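Local coordinates for protein glycoside hydrolase, GH17 family (Formosa sp. Hel1_33_131, PDB 6FCG) that probably hydrolyses internal beta-1,3-glucosidic bonds of the algal polysaccharide laminarin, as an endo-acting laminarinase of a TIM-barrel family, at residues 125-129 and 130-134; 314-318 and 319-323; 329-332 and 333-337. All coordinates share one frame; numbering follows the deposited sequence.

How the interactions relate
The three interactions illustrate how short-range contacts shape different layers of one TIM barrel. Interactions 1 and 2 each fold a loop that follows a strand of the barrel; loops at this end of a TIM barrel commonly surround the substrate cleft, though these contacts do not themselves place either loop at the active site. Interaction 3 lies within an outer helix. Interactions 2 and 3 are close, with centres 19 Å and nearest atoms about 5 Å apart, and they share a neighbour: Trp308 donates to Ala323 O and meets the Phe332 ring. Interaction 1 is remote, its centre 32 Å from that of interaction 2 and 38 Å from that of interaction 3, which lies across the chain's centre.

Interaction 1: 125-129 and 130-134; sequences CKNAW and TDQPL
Asn127 and Thr130 show how two polar groups can close a loop on a single carbonyl. The hydrogen bonds come first: Thr130 N donates to Asn127 O at 3.1 Å from above the carbonyl plane, closing a type II turn from Asn127 to Thr130, while Thr130 OG1 reaches the same Asn127 O at 2.7 Å in the carbonyl plane, on a lone pair. OG1 can do so because chi1 of 73° tucks it between the backbone N and the carbonyl carbon of Thr130. There it also accepts from Gln132 N at 3.0 Å, an ST turn; the hydroxyl thus links Asn127 O to Gln132 N. An earlier type II turn, Cys125 to Ala128, is closed by Ala128 N on Cys125 O and leads into this one.

The packing is modest. Asn127 CG lies 3.4 Å from Gln132 CB, the two amide planes being nearly perpendicular at 86°. Leu134 sends CD2 to within 3.5 Å of Ala128 N and, more loosely, to Cys125 SG at 4.3 Å, and its CA-H points at Lys126 O. If Asn127 were an alanine, the amide group against Gln132 CB and Pro133 would be lost, and the loop would probably have a gap on that flank.

Trp129, whose NE1 is bonded to Asp124, stacks on His430 of the second subunit, and Leu134 O accepts from Ser283 of that subunit. Carrying two donors on Asn127 O and a bridging hydroxyl on Thr130, the loop is held from within by polar bonds, while Trp129, Pro133 and Leu134 contact the second subunit.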
ATOM      1  N   CYS A 125     -28.307 -26.723  -6.930  1.00 16.63           N
ATOM      2  CA  CYS A 125     -27.534 -27.822  -7.463  1.00 17.46           C
ATOM      3  C   CYS A 125     -27.258 -28.829  -6.370  1.00 17.35           C
ATOM      4  O   CYS A 125     -27.476 -28.557  -5.193  1.00 16.43           O
ATOM      5  CB  CYS A 125     -26.197 -27.309  -8.001  1.00 18.78           C
ATOM      6  SG  CYS A 125     -24.905 -26.898  -6.768  1.00 20.42           S
ATOM      7  N   LYS A 126     -26.775 -30.001  -6.768  1.00 19.43           N
ATOM      8  CA  LYS A 126     -26.484 -31.076  -5.822  1.00 22.57           C
ATOM      9  C   LYS A 126     -25.456 -30.664  -4.753  1.00 22.23           C
ATOM     10  O   LYS A 126     -24.407 -30.121  -5.075  1.00 20.26           O
ATOM     11  CB  LYS A 126     -25.978 -32.309  -6.544  1.00 26.76           C
ATOM     12  CG  LYS A 126     -25.825 -33.529  -5.637  1.00 32.26           C
ATOM     13  CD  LYS A 126     -25.306 -34.701  -6.443  1.00 35.57           C
ATOM     14  CE  LYS A 126     -25.378 -35.992  -5.651  1.00 39.56           C
ATOM     15  NZ  LYS A 126     -24.273 -36.888  -6.117  1.00 44.40           N
ATOM     16  N   ASN A 127     -25.800 -30.948  -3.489  1.00 22.76           N
ATOM     17  CA  ASN A 127     -24.972 -30.644  -2.312  1.00 22.57           C
ATOM     18  C   ASN A 127     -24.794 -29.186  -1.955  1.00 20.75           C
ATOM     19  O   ASN A 127     -24.097 -28.861  -1.008  1.00 20.17           O
ATOM     20  CB  ASN A 127     -23.588 -31.344  -2.352  1.00 23.81           C
ATOM     21  CG  ASN A 127     -23.662 -32.869  -2.344  1.00 25.30           C
ATOM     22  OD1 ASN A 127     -22.736 -33.535  -2.809  1.00 29.82           O
ATOM     23  ND2 ASN A 127     -24.702 -33.427  -1.752  1.00 26.31           N
ATOM     24  N   ALA A 128     -25.496 -28.295  -2.620  1.00 20.32           N
ATOM     25  CA  ALA A 128     -25.548 -26.911  -2.164  1.00 20.16           C
ATOM     26  C   ALA A 128     -25.884 -26.800  -0.667  1.00 18.90           C
ATOM     27  O   ALA A 128     -26.703 -27.531  -0.142  1.00 16.60           O
ATOM     28  CB  ALA A 128     -26.580 -26.147  -2.962  1.00 21.46           C
ATOM     29  N   TRP A 129     -25.193 -25.884  -0.004  1.00 19.40           N
ATOM     30  CA  TRP A 129     -25.374 -25.597   1.420  1.00 20.06           C
ATOM     31  C   TRP A 129     -25.037 -26.780   2.343  1.00 21.65           C
ATOM     32  O   TRP A 129     -25.482 -26.777   3.480  1.00 22.65           O
ATOM     33  CB  TRP A 129     -26.784 -25.060   1.717  1.00 19.01           C
ATOM     34  CG  TRP A 129     -27.307 -24.148   0.652  1.00 18.25           C
ATOM     35  CD1 TRP A 129     -28.371 -24.385  -0.178  1.00 17.80           C
ATOM     36  CD2 TRP A 129     -26.741 -22.907   0.235  1.00 17.96           C
ATOM     37  NE1 TRP A 129     -28.511 -23.350  -1.064  1.00 17.86           N
ATOM     38  CE2 TRP A 129     -27.527 -22.421  -0.823  1.00 17.69           C
ATOM     39  CE3 TRP A 129     -25.642 -22.147   0.661  1.00 18.41           C
ATOM     40  CZ2 TRP A 129     -27.250 -21.205  -1.463  1.00 17.00           C
ATOM     41  CZ3 TRP A 129     -25.368 -20.922   0.020  1.00 17.59           C
ATOM     42  CH2 TRP A 129     -26.171 -20.475  -1.031  1.00 17.15           C
ATOM     43  N   THR A 130     -24.228 -27.742   1.880  1.00 22.01           N
ATOM     44  CA  THR A 130     -23.722 -28.827   2.720  1.00 23.12           C
ATOM     45  C   THR A 130     -22.213 -28.762   2.738  1.00 23.34           C
ATOM     46  O   THR A 130     -21.628 -27.876   2.159  1.00 24.78           O
ATOM     47  CB  THR A 130     -24.119 -30.195   2.178  1.00 23.54           C
ATOM     48  OG1 THR A 130     -23.338 -30.467   1.005  1.00 23.03           O
ATOM     49  CG2 THR A 130     -25.599 -30.243   1.821  1.00 23.18           C
ATOM     50  N   ASP A 131     -21.582 -29.719   3.399  1.00 26.38           N
ATOM     51  CA  ASP A 131     -20.104 -29.855   3.378  1.00 28.82           C
ATOM     52  C   ASP A 131     -19.619 -30.953   2.386  1.00 26.06           C
ATOM     53  O   ASP A 131     -18.484 -31.382   2.454  1.00 26.84           O
ATOM     54  CB  ASP A 131     -19.563 -30.071   4.813  1.00 30.42           C
ATOM     55  CG  ASP A 131     -20.064 -31.380   5.467  1.00 34.82           C
ATOM     56  OD1 ASP A 131     -20.735 -32.224   4.807  1.00 36.84           O
ATOM     57  OD2 ASP A 131     -19.777 -31.568   6.673  1.00 40.79           O
ATOM     58  N   GLN A 132     -20.504 -31.391   1.499  1.00 23.46           N
ATOM     59  CA  GLN A 132     -20.192 -32.356   0.474  1.00 24.70           C
ATOM     60  C   GLN A 132     -19.803 -31.663  -0.856  1.00 23.03           C
ATOM     61  O   GLN A 132     -20.181 -30.531  -1.088  1.00 20.81           O
ATOM     62  CB  GLN A 132     -21.415 -33.295   0.238  1.00 27.66           C
ATOM     63  CG  GLN A 132     -21.701 -34.358   1.306  1.00 29.34           C
ATOM     64  CD  GLN A 132     -20.458 -35.066   1.818  1.00 31.30           C
ATOM     65  OE1 GLN A 132     -19.866 -35.886   1.100  1.00 30.23           O
ATOM     66  NE2 GLN A 132     -20.038 -34.739   3.047  1.00 29.09           N
ATOM     67  N   PRO A 133     -19.077 -32.359  -1.743  1.00 22.26           N
ATOM     68  CA  PRO A 133     -18.674 -31.728  -3.001  1.00 22.83           C
ATOM     69  C   PRO A 133     -19.841 -31.257  -3.882  1.00 22.89           C
ATOM     70  O   PRO A 133     -20.729 -32.047  -4.168  1.00 23.83           O
ATOM     71  CB  PRO A 133     -17.896 -32.834  -3.736  1.00 21.85           C
ATOM     72  CG  PRO A 133     -17.594 -33.872  -2.717  1.00 21.57           C
ATOM     73  CD  PRO A 133     -18.574 -33.735  -1.614  1.00 21.85           C
ATOM     74  N   LEU A 134     -19.828 -29.998  -4.308  1.00 21.96           N
ATOM     75  CA  LEU A 134     -20.867 -29.478  -5.185  1.00 22.37           C
ATOM     76  C   LEU A 134     -20.767 -30.088  -6.570  1.00 23.61           C
ATOM     77  O   LEU A 134     -19.667 -30.397  -7.047  1.00 23.15           O
ATOM     78  CB  LEU A 134     -20.740 -27.968  -5.345  1.00 23.84           C
ATOM     79  CG  LEU A 134     -20.882 -27.104  -4.111  1.00 23.72           C
ATOM     80  CD1 LEU A 134     -20.663 -25.647  -4.459  1.00 24.30           C
ATOM     81  CD2 LEU A 134     -22.231 -27.252  -3.473  1.00 23.87           C
TER

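Interaction 2: 314-318 and 319-323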
ATOM      1  N   GLY A 314     -17.186  -1.796   2.130  1.00 24.02           N
ATOM      2  CA  GLY A 314     -16.263  -2.529   1.259  1.00 22.16           C
ATOM      3  C   GLY A 314     -16.064  -1.761  -0.036  1.00 20.98           C
ATOM      4  O   GLY A 314     -15.769  -0.543  -0.026  1.00 20.13           O
ATOM      5  N   TYR A 315     -16.300  -2.455  -1.134  1.00 21.01           N
ATOM      6  CA  TYR A 315     -15.970  -1.954  -2.458  1.00 22.66           C
ATOM      7  C   TYR A 315     -16.785  -0.790  -2.997  1.00 22.03           C
ATOM      8  O   TYR A 315     -16.293  -0.081  -3.876  1.00 22.79           O
ATOM      9  CB  TYR A 315     -16.133  -3.043  -3.503  1.00 23.89           C
ATOM     10  CG  TYR A 315     -15.274  -4.255  -3.341  1.00 26.33           C
ATOM     11  CD1 TYR A 315     -13.931  -4.164  -2.954  1.00 27.62           C
ATOM     12  CD2 TYR A 315     -15.798  -5.539  -3.626  1.00 29.35           C
ATOM     13  CE1 TYR A 315     -13.150  -5.323  -2.831  1.00 27.87           C
ATOM     14  CE2 TYR A 315     -15.025  -6.701  -3.507  1.00 28.53           C
ATOM     15  CZ  TYR A 315     -13.710  -6.586  -3.116  1.00 28.36           C
ATOM     16  OH  TYR A 315     -12.969  -7.707  -3.002  1.00 26.96           O
ATOM     17  N   TYR A 316     -17.999  -0.597  -2.510  1.00 20.90           N
ATOM     18  CA  TYR A 316     -18.929   0.332  -3.143  1.00 20.37           C
ATOM     19  C   TYR A 316     -19.118   1.692  -2.428  1.00 20.84           C
ATOM     20  O   TYR A 316     -19.834   2.557  -2.952  1.00 20.10           O
ATOM     21  CB  TYR A 316     -20.280  -0.354  -3.289  1.00 20.29           C
ATOM     22  CG  TYR A 316     -20.164  -1.766  -3.802  1.00 20.16           C
ATOM     23  CD1 TYR A 316     -19.805  -2.016  -5.134  1.00 19.79           C
ATOM     24  CD2 TYR A 316     -20.385  -2.854  -2.958  1.00 19.35           C
ATOM     25  CE1 TYR A 316     -19.690  -3.307  -5.609  1.00 20.20           C
ATOM     26  CE2 TYR A 316     -20.286  -4.143  -3.421  1.00 19.66           C
ATOM     27  CZ  TYR A 316     -19.927  -4.370  -4.741  1.00 21.30           C
ATOM     28  OH  TYR A 316     -19.827  -5.675  -5.182  1.00 23.31           O
ATOM     29  N   GLY A 317     -18.476   1.889  -1.262  1.00 20.71           N
ATOM     30  CA  GLY A 317     -18.584   3.147  -0.506  1.00 20.51           C
ATOM     31  C   GLY A 317     -17.319   4.006  -0.503  1.00 21.06           C
ATOM     32  O   GLY A 317     -16.587   4.084  -1.498  1.00 20.80           O
ATOM     33  N   ALA A 318     -17.070   4.668   0.618  1.00 21.02           N
ATOM     34  CA  ALA A 318     -15.886   5.542   0.782  1.00 21.99           C
ATOM     35  C   ALA A 318     -14.537   4.849   0.530  1.00 22.39           C
ATOM     36  O   ALA A 318     -13.614   5.474   0.071  1.00 20.23           O
ATOM     37  CB  ALA A 318     -15.894   6.183   2.180  1.00 21.50           C
ATOM     38  N   LYS A 319     -14.433   3.557   0.827  1.00 26.60           N
ATOM     39  CA  LYS A 319     -13.180   2.817   0.656  1.00 29.64           C
ATOM     40  C   LYS A 319     -13.041   2.191  -0.726  1.00 28.25           C
ATOM     41  O   LYS A 319     -12.120   1.409  -0.958  1.00 27.12           O
ATOM     42  CB  LYS A 319     -13.044   1.719   1.724  1.00 35.85           C
ATOM     43  CG  LYS A 319     -13.262   2.163   3.192  1.00 40.98           C
ATOM     44  CD  LYS A 319     -12.143   1.650   4.092  1.00 47.92           C
ATOM     45  CE  LYS A 319     -12.439   0.296   4.717  1.00 49.22           C
ATOM     46  NZ  LYS A 319     -11.561   0.075   5.898  1.00 51.58           N
ATOM     47  N   GLY A 320     -13.952   2.524  -1.640  1.00 28.12           N
ATOM     48  CA  GLY A 320     -13.945   1.985  -3.004  1.00 26.45           C
ATOM     49  C   GLY A 320     -14.591   2.964  -3.976  1.00 24.21           C
ATOM     50  O   GLY A 320     -14.157   4.098  -4.083  1.00 23.06           O
ATOM     51  N   SER A 321     -15.651   2.533  -4.650  1.00 23.13           N
ATOM     52  CA  SER A 321     -16.188   3.242  -5.830  1.00 22.32           C
ATOM     53  C   SER A 321     -17.028   4.481  -5.560  1.00 21.97           C
ATOM     54  O   SER A 321     -17.424   5.139  -6.501  1.00 20.99           O
ATOM     55  CB  SER A 321     -17.008   2.280  -6.665  1.00 22.37           C
ATOM     56  OG  SER A 321     -18.281   2.035  -6.081  1.00 22.60           O
ATOM     57  N   LYS A 322     -17.288   4.810  -4.293  1.00 23.16           N
ATOM     58  CA  LYS A 322     -18.083   6.016  -3.928  1.00 24.13           C
ATOM     59  C   LYS A 322     -19.528   5.979  -4.458  1.00 24.01           C
ATOM     60  O   LYS A 322     -20.117   7.022  -4.740  1.00 27.80           O
ATOM     61  CB  LYS A 322     -17.408   7.324  -4.399  1.00 24.11           C
ATOM     62  CG  LYS A 322     -15.906   7.415  -4.242  1.00 25.13           C
ATOM     63  CD  LYS A 322     -15.482   7.698  -2.831  1.00 25.58           C
ATOM     64  CE  LYS A 322     -14.024   8.113  -2.900  1.00 26.22           C
ATOM     65  NZ  LYS A 322     -13.283   7.841  -1.658  1.00 27.30           N
ATOM     66  N   ALA A 323     -20.088   4.791  -4.591  1.00 22.61           N
ATOM     67  CA  ALA A 323     -21.428   4.631  -5.137  1.00 22.72           C
ATOM     68  C   ALA A 323     -22.524   4.765  -4.085  1.00 21.58           C
ATOM     69  O   ALA A 323     -23.542   5.396  -4.326  1.00 20.36           O
ATOM     70  CB  ALA A 323     -21.533   3.278  -5.809  1.00 22.89           C
TER
HETATM   71  O   HOH W   1     -16.348   1.634   1.384  1.00 14.16           O
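Lys319 meets Gly314 through a bridging water, which accepts from Lys319 N at 2.8 Å and donates to Gly314 O. Gly320 comes next, its N bonded to Gly317 O at 3.1 Å, and its CA lies 3.2 Å from Tyr315 O in a CA-H...O contact. Ser321 N then takes Tyr315 O as acceptor at 2.8 Å, the N-H...O angle being 158°. The hydroxyl of Ser321, at chi1 76°, sits at the edge of the Tyr316 ring and near its plane, and is bonded to Thr248.

Lys322 bonds twice. Its N reaches Gly317 O at 3.0 Å from the face opposite to that used by Gly320 N, and its side chain, bent at chi2, curls back to put NZ 2.9 Å from Ala318 O. The same amine also makes a long, weak ion pair with Glu418. Finally Ala323 N donates to Tyr316 O at 2.8 Å.

Two successive type I turns, Gly314 to Gly317 and Gly317 to Gly320, thus fold the loop between strand 301-305 and helix 326-342. Tyr316 packs edge-to-face on His246 while Tyr315 stacks on His249, both in helix 244-250. Since the carbonyls from Tyr315 to Ala318 all accept, the two turns are held largely by bonds of their own stretch of chain, and the tyrosine rings add contacts to the neighbouring helix.

Interaction 3: 329-332 and 333-337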
ATOM      1  N   GLU A 329     -28.892   6.542  -4.293  1.00 25.41           N
ATOM      2  CA  GLU A 329     -29.949   5.528  -4.299  1.00 26.03           C
ATOM      3  C   GLU A 329     -31.257   6.104  -4.829  1.00 26.25           C
ATOM      4  O   GLU A 329     -31.930   5.479  -5.665  1.00 28.43           O
ATOM      5  CB  GLU A 329     -30.192   4.944  -2.901  1.00 26.00           C
ATOM      6  CG  GLU A 329     -31.327   3.934  -2.873  1.00 26.18           C
ATOM      7  CD  GLU A 329     -31.712   3.515  -1.486  1.00 28.50           C
ATOM      8  OE1 GLU A 329     -31.859   2.306  -1.373  1.00 30.99           O
ATOM      9  OE2 GLU A 329     -31.894   4.348  -0.535  1.00 31.62           O
ATOM     10  N   ALA A 330     -31.621   7.270  -4.327  1.00 25.22           N
ATOM     11  CA  ALA A 330     -32.825   7.944  -4.789  1.00 25.61           C
ATOM     12  C   ALA A 330     -32.772   8.264  -6.287  1.00 25.79           C
ATOM     13  O   ALA A 330     -33.741   8.028  -7.015  1.00 26.10           O
ATOM     14  CB  ALA A 330     -33.063   9.212  -3.987  1.00 25.30           C
ATOM     15  N   ILE A 331     -31.645   8.789  -6.747  1.00 26.47           N
ATOM     16  CA  ILE A 331     -31.491   9.066  -8.167  1.00 27.39           C
ATOM     17  C   ILE A 331     -31.662   7.786  -9.007  1.00 25.95           C
ATOM     18  O   ILE A 331     -32.379   7.781 -10.011  1.00 26.95           O
ATOM     19  CB  ILE A 331     -30.145   9.737  -8.472  1.00 28.68           C
ATOM     20  CG1 ILE A 331     -30.137  11.149  -7.892  1.00 28.23           C
ATOM     21  CG2 ILE A 331     -29.907   9.801  -9.987  1.00 29.09           C
ATOM     22  CD1 ILE A 331     -28.755  11.765  -7.810  1.00 28.54           C
ATOM     23  N   PHE A 332     -31.039   6.700  -8.574  1.00 24.27           N
ATOM     24  CA  PHE A 332     -31.137   5.442  -9.296  1.00 23.12           C
ATOM     25  C   PHE A 332     -32.571   4.913  -9.302  1.00 22.89           C
ATOM     26  O   PHE A 332     -33.080   4.553 -10.364  1.00 21.79           O
ATOM     27  CB  PHE A 332     -30.170   4.400  -8.722  1.00 21.53           C
ATOM     28  CG  PHE A 332     -30.093   3.135  -9.534  1.00 20.59           C
ATOM     29  CD1 PHE A 332     -29.452   3.133 -10.762  1.00 20.61           C
ATOM     30  CD2 PHE A 332     -30.663   1.955  -9.073  1.00 20.61           C
ATOM     31  CE1 PHE A 332     -29.375   1.977 -11.521  1.00 19.99           C
ATOM     32  CE2 PHE A 332     -30.577   0.793  -9.819  1.00 20.86           C
ATOM     33  CZ  PHE A 332     -29.936   0.804 -11.047  1.00 20.27           C
ATOM     34  N   TYR A 333     -33.198   4.882  -8.124  1.00 22.50           N
ATOM     35  CA  TYR A 333     -34.570   4.408  -7.977  1.00 23.70           C
ATOM     36  C   TYR A 333     -35.521   5.129  -8.944  1.00 24.73           C
ATOM     37  O   TYR A 333     -36.293   4.481  -9.655  1.00 24.46           O
ATOM     38  CB  TYR A 333     -35.074   4.610  -6.541  1.00 23.79           C
ATOM     39  CG  TYR A 333     -36.493   4.161  -6.331  1.00 23.92           C
ATOM     40  CD1 TYR A 333     -36.810   2.813  -6.241  1.00 23.37           C
ATOM     41  CD2 TYR A 333     -37.516   5.092  -6.195  1.00 25.14           C
ATOM     42  CE1 TYR A 333     -38.117   2.396  -6.025  1.00 24.43           C
ATOM     43  CE2 TYR A 333     -38.830   4.695  -5.979  1.00 26.05           C
ATOM     44  CZ  TYR A 333     -39.133   3.349  -5.899  1.00 25.78           C
ATOM     45  OH  TYR A 333     -40.452   3.019  -5.699  1.00 24.56           O
ATOM     46  N   ASN A 334     -35.443   6.461  -8.973  1.00 24.39           N
ATOM     47  CA  ASN A 334     -36.295   7.284  -9.841  1.00 24.59           C
ATOM     48  C   ASN A 334     -36.010   7.116 -11.320  1.00 24.99           C
ATOM     49  O   ASN A 334     -36.954   7.063 -12.119  1.00 26.31           O
ATOM     50  CB  ASN A 334     -36.210   8.766  -9.464  1.00 24.96           C
ATOM     51  CG  ASN A 334     -36.778   9.041  -8.087  1.00 24.83           C
ATOM     52  OD1 ASN A 334     -37.748   8.416  -7.647  1.00 28.21           O
ATOM     53  ND2 ASN A 334     -36.188   9.976  -7.404  1.00 25.25           N
ATOM     54  N   HIS A 335     -34.736   6.987 -11.688  1.00 25.81           N
ATOM     55  CA  HIS A 335     -34.387   6.701 -13.086  1.00 27.42           C
ATOM     56  C   HIS A 335     -34.951   5.359 -13.533  1.00 25.79           C
ATOM     57  O   HIS A 335     -35.424   5.230 -14.665  1.00 26.03           O
ATOM     58  CB  HIS A 335     -32.872   6.696 -13.332  1.00 29.71           C
ATOM     59  CG  HIS A 335     -32.250   8.045 -13.544  1.00 34.87           C
ATOM     60  ND1 HIS A 335     -32.920   9.137 -14.065  1.00 37.39           N
ATOM     61  CD2 HIS A 335     -30.974   8.454 -13.355  1.00 37.79           C
ATOM     62  CE1 HIS A 335     -32.092  10.167 -14.147  1.00 37.41           C
ATOM     63  NE2 HIS A 335     -30.906   9.778 -13.725  1.00 37.44           N
ATOM     64  N   ILE A 336     -34.876   4.351 -12.652  1.00 25.79           N
ATOM     65  CA  ILE A 336     -35.324   2.982 -12.983  1.00 23.89           C
ATOM     66  C   ILE A 336     -36.848   2.986 -13.116  1.00 23.97           C
ATOM     67  O   ILE A 336     -37.380   2.341 -14.003  1.00 22.74           O
ATOM     68  CB  ILE A 336     -34.809   1.935 -11.952  1.00 22.81           C
ATOM     69  CG1 ILE A 336     -33.294   1.766 -12.063  1.00 22.75           C
ATOM     70  CG2 ILE A 336     -35.482   0.581 -12.127  1.00 22.24           C
ATOM     71  CD1 ILE A 336     -32.771   1.207 -13.380  1.00 22.57           C
ATOM     72  N   ARG A 337     -37.533   3.727 -12.235  1.00 24.05           N
ATOM     73  CA  ARG A 337     -38.974   3.878 -12.311  1.00 24.61           C
ATOM     74  C   ARG A 337     -39.391   4.548 -13.617  1.00 27.52           C
ATOM     75  O   ARG A 337     -40.280   4.031 -14.316  1.00 27.16           O
ATOM     76  CB  ARG A 337     -39.522   4.625 -11.091  1.00 22.26           C
ATOM     77  CG  ARG A 337     -39.531   3.815  -9.793  1.00 21.54           C
ATOM     78  CD  ARG A 337     -40.417   2.574  -9.838  1.00 20.36           C
ATOM     79  NE  ARG A 337     -40.514   2.006  -8.492  1.00 19.95           N
ATOM     80  CZ  ARG A 337     -40.812   0.738  -8.188  1.00 19.12           C
ATOM     81  NH1 ARG A 337     -40.885   0.412  -6.909  1.00 19.45           N
ATOM     82  NH2 ARG A 337     -41.085  -0.191  -9.096  1.00 18.79           N
TER
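Glu329 and Tyr333 begin a run of four successive i to i+4 bonds that carry the alpha-helix across the joint between 329-332 and 333-337. Tyr333 N lies 2.8 Å from Glu329 O at an N-H...O angle of 169°, and the bonds of Asn334 to Ala330 and His335 to Ile331 are similar. Ile336 N meets Phe332 O nearly along the C=O axis, at 2.9 Å.

Side chains one turn apart build on this spacing. Ile336 lays CG1 over one face of the Phe332 ring, a CH-pi contact 3.7 Å from the centroid and 17° off the ring normal. With CG anti to the backbone N, chi1 -173°, the Phe332 ring projects outward from the helix and presents that face to Ile336. This is helix 326-342, the outer helix that follows strand 301-305 in the TIM barrel, and Phe332 also packs on Trp308 and on Met274 of helix 266-294. On an adjacent flank Ile331 and His335 run side by side in the same direction, with Ile331 CG2 3.8 Å from His335 CD2; they face Met274 and Lys278 of that neighbouring helix.

Tyr333 and Arg337 form the polar counterpart within the second segment. Arg337 CG lies over the tyrosine ring, and the guanidinium bends round so that NH1 meets Tyr333 OH in its own plane at 2.9 Å, while NE adds a weak bond to the same oxygen. Arg337 NH2 reaches Ala51 O, tying this helix to strand 50-53, and the Tyr333 ring meets Tyr349 edge-to-face.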